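Local coordinates for protein putative D-alanine N-acetyltransferase of GNAT family (Desulfovibrio desulfuricans subsp. desulfuricans, PDB 2R7H) that probably transfers an acyl group, most likely acetyl from acetyl-CoA, to an acceptor that may be D-alanine, as a putative N-acetyltransferase of the GNAT family, at residues Glu118-Val123 / Arg129-Glu134. Sequence-based numbering, arbitrary orientation.
Sequences EVVHDV and RLLFAE
Leu131 of strand 130-136 meets Val119 and Val120 of helix 111-125, joining the last two elements of a beta-alpha-beta unit (strand 94-102, helix 111-125, strand 130-136) in the GNAT acetyltransferase fold. Just before the strand, the side chain of Arg129 starts away from the helix, and its NH1 bonds to the carbonyl oxygen of Ala161 in the second subunit. Leu130, the first strand residue, likewise starts its side chain away from the helix. Its backbone side is approached instead by Val123, which points toward the strand and leans in over its start at longer range, with CG1 4.5 Å from Leu130 O.

Leu131 sends its side chain toward the helix. CG is anti to the backbone N (chi1 180°), and CD2 is the branch that makes the closest approaches. This methyl lies 4.0 Å from Val119 CG1, the two side chains crossing at about a right angle, and 4.1 Å from Val120 CG2, which it meets more obliquely. The two valines offer different branches: in Val119 the methyl anti to the backbone N, in Val120 the one beside it. No hydrogen bond links the segments, and the closest approaches are all between these methyl groups, with Val120 and Leu131 having the nearest alpha carbons at 7.7 Å. Val119 and Leu131 are buried, whereas Val120 keeps some exposure. Val119 also packs on Ala83 and Tyr85 of strand 78-87, which places the helix across the neighbouring part of the sheet as well.

One residue further along, Phe132 takes no part in the helix contact and serves the subunit interface, where its ring meets that of Phe162 from the second subunit, the two planes inclined at about 45°.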
ATOM      1  N   GLU B 118      -7.959 -21.426   2.285  1.00 26.09           N
ATOM      2  CA  GLU B 118      -9.221 -20.783   2.633  1.00 25.62           C
ATOM      3  C   GLU B 118      -9.304 -19.325   2.132  1.00 28.37           C
ATOM      4  O   GLU B 118     -10.372 -18.863   1.687  1.00 27.24           O
ATOM      5  CB  GLU B 118      -9.452 -20.863   4.150  1.00 28.40           C
ATOM      6  CG  GLU B 118      -9.572 -22.280   4.707  1.00 33.09           C
ATOM      7  CD  GLU B 118     -10.569 -23.179   3.970  1.00 38.85           C
ATOM      8  OE1 GLU B 118     -11.686 -22.742   3.694  1.00 38.03           O
ATOM      9  OE2 GLU B 118     -10.204 -24.337   3.675  1.00 43.07           O
ATOM     10  N   VAL B 119      -8.197 -18.579   2.252  1.00 26.85           N
ATOM     11  CA  VAL B 119      -8.159 -17.212   1.764  1.00 25.08           C
ATOM     12  C   VAL B 119      -8.423 -17.210   0.267  1.00 23.56           C
ATOM     13  O   VAL B 119      -9.170 -16.379  -0.221  1.00 27.78           O
ATOM     14  CB  VAL B 119      -6.794 -16.536   2.061  1.00 24.70           C
ATOM     15  CG1 VAL B 119      -6.644 -15.276   1.244  1.00 26.11           C
ATOM     16  CG2 VAL B 119      -6.637 -16.325   3.628  1.00 22.14           C
ATOM     17  N   VAL B 120      -7.769 -18.120  -0.458  1.00 24.66           N
ATOM     18  CA  VAL B 120      -7.930 -18.240  -1.919  1.00 25.74           C
ATOM     19  C   VAL B 120      -9.376 -18.576  -2.302  1.00 26.90           C
ATOM     20  O   VAL B 120      -9.887 -18.026  -3.241  1.00 26.77           O
ATOM     21  CB  VAL B 120      -6.957 -19.252  -2.508  1.00 26.53           C
ATOM     22  CG1 VAL B 120      -7.295 -19.595  -3.943  1.00 25.61           C
ATOM     23  CG2 VAL B 120      -5.553 -18.716  -2.380  1.00 27.15           C
ATOM     24  N   HIS B 121     -10.022 -19.444  -1.525  1.00 31.23           N
ATOM     25  CA  HIS B 121     -11.421 -19.792  -1.720  1.00 29.75           C
ATOM     26  C   HIS B 121     -12.274 -18.544  -1.606  1.00 30.34           C
ATOM     27  O   HIS B 121     -13.114 -18.260  -2.459  1.00 28.16           O
ATOM     28  CB  HIS B 121     -11.840 -20.797  -0.648  1.00 31.75           C
ATOM     29  CG  HIS B 121     -13.317 -20.957  -0.490  1.00 32.91           C
ATOM     30  ND1 HIS B 121     -14.066 -20.145   0.336  1.00 43.19           N
ATOM     31  CD2 HIS B 121     -14.181 -21.861  -1.014  1.00 35.84           C
ATOM     32  CE1 HIS B 121     -15.331 -20.525   0.296  1.00 43.03           C
ATOM     33  NE2 HIS B 121     -15.425 -21.570  -0.509  1.00 38.17           N
ATOM     34  N   ASP B 122     -12.043 -17.784  -0.545  1.00 33.42           N
ATOM     35  CA  ASP B 122     -12.810 -16.559  -0.296  1.00 31.82           C
ATOM     36  C   ASP B 122     -12.632 -15.476  -1.330  1.00 31.84           C
ATOM     37  O   ASP B 122     -13.585 -14.802  -1.661  1.00 31.52           O
ATOM     38  CB  ASP B 122     -12.507 -15.983   1.076  1.00 31.78           C
ATOM     39  CG  ASP B 122     -12.919 -16.871   2.193  1.00 36.78           C
ATOM     40  OD1 ASP B 122     -13.550 -17.938   1.963  1.00 35.36           O
ATOM     41  OD2 ASP B 122     -12.621 -16.484   3.333  1.00 45.30           O
ATOM     42  N   VAL B 123     -11.395 -15.293  -1.789  1.00 33.07           N
ATOM     43  CA  VAL B 123     -11.035 -14.324  -2.807  1.00 31.43           C
ATOM     44  C   VAL B 123     -11.668 -14.762  -4.138  1.00 31.67           C
ATOM     45  O   VAL B 123     -12.183 -13.932  -4.874  1.00 31.75           O
ATOM     46  CB  VAL B 123      -9.500 -14.152  -2.917  1.00 31.52           C
ATOM     47  CG1 VAL B 123      -9.113 -13.445  -4.185  1.00 30.80           C
ATOM     48  CG2 VAL B 123      -8.963 -13.425  -1.678  1.00 25.93           C
ATOM     49  N   ARG B 129      -9.148 -12.085  -9.101  1.00 31.75           N
ATOM     50  CA  ARG B 129      -8.258 -12.589 -10.124  1.00 32.84           C
ATOM     51  C   ARG B 129      -6.868 -12.839  -9.574  1.00 30.91           C
ATOM     52  O   ARG B 129      -6.231 -13.796  -9.983  1.00 30.43           O
ATOM     53  CB  ARG B 129      -8.089 -11.526 -11.233  1.00 33.38           C
ATOM     54  CG  ARG B 129      -9.386 -11.021 -11.851  1.00 36.40           C
ATOM     55  CD  ARG B 129      -9.209  -9.824 -12.803  1.00 35.40           C
ATOM     56  NE  ARG B 129      -8.615  -8.667 -12.128  1.00 30.63           N
ATOM     57  CZ  ARG B 129      -7.352  -8.264 -12.243  1.00 34.76           C
ATOM     58  NH1 ARG B 129      -6.487  -8.874 -13.045  1.00 28.84           N
ATOM     59  NH2 ARG B 129      -6.944  -7.213 -11.569  1.00 34.59           N
ATOM     60  N   LEU B 130      -6.392 -11.952  -8.677  1.00 30.75           N
ATOM     61  CA  LEU B 130      -5.034 -12.002  -8.130  1.00 26.97           C
ATOM     62  C   LEU B 130      -4.935 -11.875  -6.649  1.00 26.03           C
ATOM     63  O   LEU B 130      -5.708 -11.171  -6.065  1.00 27.27           O
ATOM     64  CB  LEU B 130      -4.239 -10.825  -8.701  1.00 25.80           C
ATOM     65  CG  LEU B 130      -4.014 -10.827 -10.223  1.00 28.83           C
ATOM     66  CD1 LEU B 130      -3.485  -9.448 -10.732  1.00 26.96           C
ATOM     67  CD2 LEU B 130      -3.103 -11.953 -10.473  1.00 25.41           C
ATOM     68  N   LEU B 131      -3.954 -12.552  -6.073  1.00 29.17           N
ATOM     69  CA  LEU B 131      -3.665 -12.448  -4.642  1.00 28.76           C
ATOM     70  C   LEU B 131      -2.182 -12.158  -4.587  1.00 28.28           C
ATOM     71  O   LEU B 131      -1.384 -12.950  -5.119  1.00 28.98           O
ATOM     72  CB  LEU B 131      -3.935 -13.728  -3.858  1.00 27.70           C
ATOM     73  CG  LEU B 131      -3.644 -13.700  -2.347  1.00 31.03           C
ATOM     74  CD1 LEU B 131      -4.458 -12.626  -1.674  1.00 24.07           C
ATOM     75  CD2 LEU B 131      -3.889 -15.066  -1.655  1.00 29.30           C
ATOM     76  N   PHE B 132      -1.836 -11.030  -3.964  1.00 26.24           N
ATOM     77  CA  PHE B 132      -0.461 -10.649  -3.809  1.00 28.74           C
ATOM     78  C   PHE B 132       0.002 -10.790  -2.362  1.00 29.43           C
ATOM     79  O   PHE B 132      -0.767 -10.582  -1.465  1.00 30.38           O
ATOM     80  CB  PHE B 132      -0.219  -9.202  -4.268  1.00 27.43           C
ATOM     81  CG  PHE B 132      -0.270  -9.027  -5.747  1.00 28.33           C
ATOM     82  CD1 PHE B 132       0.826  -9.364  -6.529  1.00 23.78           C
ATOM     83  CD2 PHE B 132      -1.417  -8.586  -6.373  1.00 27.84           C
ATOM     84  CE1 PHE B 132       0.766  -9.206  -7.861  1.00 29.07           C
ATOM     85  CE2 PHE B 132      -1.486  -8.459  -7.684  1.00 30.46           C
ATOM     86  CZ  PHE B 132      -0.380  -8.752  -8.460  1.00 24.03           C
ATOM     87  N   ALA B 133       1.266 -11.207  -2.195  1.00 32.43           N
ATOM     88  CA  ALA B 133       1.929 -11.310  -0.887  1.00 28.30           C
ATOM     89  C   ALA B 133       3.290 -10.635  -0.994  1.00 27.53           C
ATOM     90  O   ALA B 133       4.018 -10.847  -1.937  1.00 30.99           O
ATOM     91  CB  ALA B 133       2.079 -12.787  -0.403  1.00 25.90           C
ATOM     92  N   GLU B 134       3.670  -9.879   0.010  1.00 29.49           N
ATOM     93  CA  GLU B 134       4.970  -9.193   0.018  1.00 33.98           C
ATOM     94  C   GLU B 134       5.792  -9.696   1.179  1.00 34.27           C
ATOM     95  O   GLU B 134       5.253  -9.909   2.254  1.00 31.52           O
ATOM     96  CB  GLU B 134       4.766  -7.690   0.214  1.00 33.32           C
ATOM     97  CG  GLU B 134       3.899  -7.079  -0.799  1.00 37.84           C
ATOM     98  CD  GLU B 134       3.795  -5.575  -0.653  1.00 41.42           C
ATOM     99  OE1 GLU B 134       3.926  -5.058   0.472  1.00 37.05           O
ATOM    100  OE2 GLU B 134       3.554  -4.932  -1.673  1.00 48.25           O
TER